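Side-chain contact in acyl-CoA dehydrogenase FadE3 (Mycobacterium smegmatis, PDB 4IV6), which is a flavoprotein of the acyl-CoA dehydrogenase family, assembled from four chains and carrying dihydroflavine-adenine dinucleotide: residues L335-V340 / Y350-Y355. Sequence-based numbering, arbitrary orientation.
Sequences LDAVRV and YDVERY. With FDA (dihydroflavine-adenine dinucleotide), chain C.
Val352 pushes its two methyls against the last turn of helix 316-340, one toward Ala337 and the other toward Val338. CG1, beside its own backbone N (chi1 -70°) and anti to the carbonyl carbon, meets the single methyl of Ala337, CG1 to CB 3.8 Å. CG2 comes up against Val338, 4.1 Å from that residue's CG2 and just as near its CA. The two valine side chains are set slantwise to each other, and CG2 of Val338 also rests 3.9 Å from the carbonyl O of Val352. In Val338 it is CG1 that stands anti to the backbone N (chi1 165°), which puts CG2 beside the N and on the Val352 side. The backbones come within 5.7 Å at the CA atoms of Val338 and Val352, close enough for these short side chains to meet across the seam in van der Waals contact. All three residues are buried: Met291 of helix 282-310 also packs on Ala337, His341 touches Val352, and Val364 of the second subunit reaches Val338.

Glu353, at the edge of this patch, turns its carboxylate away to a salt bridge with Arg357. On another face of helix 316-340, Arg339 NE donates to Asp336 OD1 over 3.0 Å, a bent bond (131° at the hydrogen), while its NH2 forms a salt bridge with Glu328 of the second subunit. The carbonyl O of Arg339 accepts a 2.7 Å hydrogen bond from O3B of dihydroflavine-adenine dinucleotide. The contact thus joins two consecutive helices of the mainly helical C-terminal domain of the acyl-CoA dehydrogenase fold, beside a dinucleotide site shared between subunits.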
# COMPACT_ATOMS: atom_id res chain seq x y z
N LEU B 335 -2.82 -6.41 -11.74
CA LEU B 335 -2.98 -5.00 -12.09
C LEU B 335 -1.70 -4.43 -12.66
O LEU B 335 -1.75 -3.75 -13.68
CB LEU B 335 -3.46 -4.17 -10.91
CG LEU B 335 -3.45 -2.64 -11.08
CD1 LEU B 335 -4.34 -2.21 -12.23
CD2 LEU B 335 -3.94 -2.04 -9.78
N ASP B 336 -0.56 -4.74 -12.03
CA ASP B 336 0.73 -4.19 -12.48
C ASP B 336 1.11 -4.73 -13.85
O ASP B 336 1.66 -4.01 -14.65
CB ASP B 336 1.83 -4.44 -11.47
CG ASP B 336 1.77 -3.48 -10.26
OD1 ASP B 336 1.00 -2.48 -10.25
OD2 ASP B 336 2.50 -3.76 -9.30
N ALA B 337 0.73 -5.98 -14.16
CA ALA B 337 0.95 -6.53 -15.50
C ALA B 337 0.14 -5.76 -16.55
O ALA B 337 0.64 -5.56 -17.65
CB ALA B 337 0.64 -8.02 -15.56
N VAL B 338 -1.07 -5.31 -16.20
CA VAL B 338 -1.87 -4.48 -17.07
C VAL B 338 -1.08 -3.18 -17.31
O VAL B 338 -0.96 -2.74 -18.47
CB VAL B 338 -3.27 -4.21 -16.49
CG1 VAL B 338 -3.98 -3.07 -17.19
CG2 VAL B 338 -4.11 -5.46 -16.63
N ARG B 339 -0.53 -2.61 -16.23
CA ARG B 339 0.17 -1.32 -16.30
C ARG B 339 1.37 -1.45 -17.24
O ARG B 339 1.64 -0.57 -18.07
CB ARG B 339 0.70 -0.86 -14.93
CG ARG B 339 -0.34 -0.53 -13.86
CD ARG B 339 0.40 -0.21 -12.57
NE ARG B 339 -0.40 -0.07 -11.35
CZ ARG B 339 -1.02 1.04 -10.98
NH1 ARG B 339 -1.01 2.12 -11.75
NH2 ARG B 339 -1.62 1.08 -9.80
N VAL B 340 2.09 -2.54 -17.11
CA VAL B 340 3.28 -2.79 -17.93
C VAL B 340 2.98 -2.79 -19.41
O VAL B 340 3.82 -2.39 -20.21
CB VAL B 340 4.01 -4.09 -17.48
CG1 VAL B 340 5.06 -4.53 -18.48
CG2 VAL B 340 4.69 -3.85 -16.13
N TYR B 350 -4.99 -9.22 -25.72
CA TYR B 350 -3.89 -9.58 -24.82
C TYR B 350 -4.50 -10.31 -23.61
O TYR B 350 -5.72 -10.27 -23.40
CB TYR B 350 -3.12 -8.33 -24.39
CG TYR B 350 -2.37 -7.69 -25.52
CD1 TYR B 350 -3.04 -7.04 -26.54
CD2 TYR B 350 -0.97 -7.77 -25.60
CE1 TYR B 350 -2.38 -6.48 -27.60
CE2 TYR B 350 -0.28 -7.20 -26.68
CZ TYR B 350 -1.00 -6.55 -27.66
OH TYR B 350 -0.39 -5.97 -28.73
N ASP B 351 -3.68 -11.01 -22.86
CA ASP B 351 -4.17 -11.94 -21.83
C ASP B 351 -4.24 -11.31 -20.43
O ASP B 351 -4.92 -11.85 -19.55
CB ASP B 351 -3.30 -13.19 -21.79
CG ASP B 351 -3.43 -14.05 -23.07
OD1 ASP B 351 -4.47 -13.95 -23.77
OD2 ASP B 351 -2.50 -14.81 -23.37
N VAL B 352 -3.53 -10.21 -20.21
CA VAL B 352 -3.41 -9.66 -18.88
C VAL B 352 -4.78 -9.20 -18.35
O VAL B 352 -5.01 -9.24 -17.16
CB VAL B 352 -2.31 -8.57 -18.73
CG1 VAL B 352 -0.92 -9.20 -18.84
CG2 VAL B 352 -2.43 -7.46 -19.78
N GLU B 353 -5.69 -8.77 -19.22
CA GLU B 353 -7.02 -8.37 -18.76
C GLU B 353 -7.78 -9.55 -18.19
O GLU B 353 -8.53 -9.39 -17.25
CB GLU B 353 -7.84 -7.70 -19.87
CG GLU B 353 -8.26 -8.62 -21.01
CD GLU B 353 -9.59 -9.33 -20.80
OE1 GLU B 353 -9.75 -10.45 -21.32
OE2 GLU B 353 -10.48 -8.75 -20.14
N ARG B 354 -7.56 -10.74 -18.72
CA ARG B 354 -8.19 -11.93 -18.19
C ARG B 354 -7.66 -12.24 -16.78
O ARG B 354 -8.45 -12.58 -15.89
CB ARG B 354 -7.98 -13.14 -19.11
CG ARG B 354 -8.79 -14.33 -18.64
CD ARG B 354 -8.16 -15.65 -18.89
NE ARG B 354 -7.31 -15.81 -20.08
CZ ARG B 354 -6.31 -16.69 -20.09
NH1 ARG B 354 -6.05 -17.44 -19.00
NH2 ARG B 354 -5.57 -16.86 -21.18
N TYR B 355 -6.34 -12.18 -16.58
CA TYR B 355 -5.81 -12.43 -15.24
C TYR B 355 -6.37 -11.44 -14.24
O TYR B 355 -6.63 -11.79 -13.10
CB TYR B 355 -4.27 -12.43 -15.19
CG TYR B 355 -3.61 -13.16 -16.33
CD1 TYR B 355 -4.03 -14.42 -16.74
CD2 TYR B 355 -2.51 -12.59 -16.99
CE1 TYR B 355 -3.41 -15.08 -17.80
CE2 TYR B 355 -1.90 -13.23 -18.04
CZ TYR B 355 -2.33 -14.47 -18.42
OH TYR B 355 -1.66 -15.08 -19.44
PA FDA C . 3.97 2.55 -23.90
O1A FDA C . 4.31 1.44 -24.84
O2A FDA C . 4.44 3.97 -24.11
O5B FDA C . 4.42 2.14 -22.43
C5B FDA C . 4.34 0.79 -21.94
C4B FDA C . 4.70 0.79 -20.46
O4B FDA C . 6.00 1.38 -20.31
C3B FDA C . 3.75 1.64 -19.63
O3B FDA C . 3.76 1.11 -18.32
C2B FDA C . 4.45 2.99 -19.62
O2B FDA C . 4.07 3.82 -18.55
C1B FDA C . 5.89 2.57 -19.54
N9A FDA C . 6.79 3.56 -20.09
C8A FDA C . 6.94 3.87 -21.39
N7A FDA C . 7.88 4.82 -21.51
C5A FDA C . 8.36 5.13 -20.26
C6A FDA C . 9.33 6.07 -19.68
N6A FDA C . 10.05 6.91 -20.49
N1A FDA C . 9.49 6.06 -18.34
C2A FDA C . 8.78 5.23 -17.54
N3A FDA C . 7.86 4.36 -18.00
C4A FDA C . 7.62 4.28 -19.33
N1 FDA C . -4.77 7.93 -27.49
C2 FDA C . -5.13 8.90 -28.35
O2 FDA C . -4.24 9.51 -28.99
N3 FDA C . -6.41 9.23 -28.50
C4 FDA C . -7.41 8.61 -27.86
O4 FDA C . -8.56 8.94 -28.05
C4X FDA C . -7.12 7.55 -26.91
N5 FDA C . -8.04 6.86 -26.22
C5X FDA C . -7.70 5.64 -25.72
C6 FDA C . -8.68 4.69 -25.39
C7 FDA C . -8.35 3.47 -24.86
C7M FDA C . -9.41 2.46 -24.53
C8 FDA C . -7.01 3.16 -24.65
C8M FDA C . -6.55 1.87 -24.06
C9 FDA C . -6.04 4.07 -24.94
C9A FDA C . -6.36 5.30 -25.50
N10 FDA C . -5.32 6.23 -25.85
C10 FDA C . -5.68 7.24 -26.76
C1' FDA C . -3.95 5.71 -26.00
C2' FDA C . -3.26 5.91 -24.67
O2' FDA C . -3.08 7.31 -24.37
C3' FDA C . -1.96 5.11 -24.71
O3' FDA C . -2.27 3.71 -24.47
C4' FDA C . -0.99 5.60 -23.67
O4' FDA C . -0.40 6.77 -24.20
C5' FDA C . 0.13 4.62 -23.35
O5' FDA C . 0.72 4.23 -24.54
P FDA C . 1.33 2.83 -24.91
O1P FDA C . 0.30 1.79 -24.76
O2P FDA C . 1.91 3.09 -26.25
O3P FDA C . 2.40 2.65 -23.73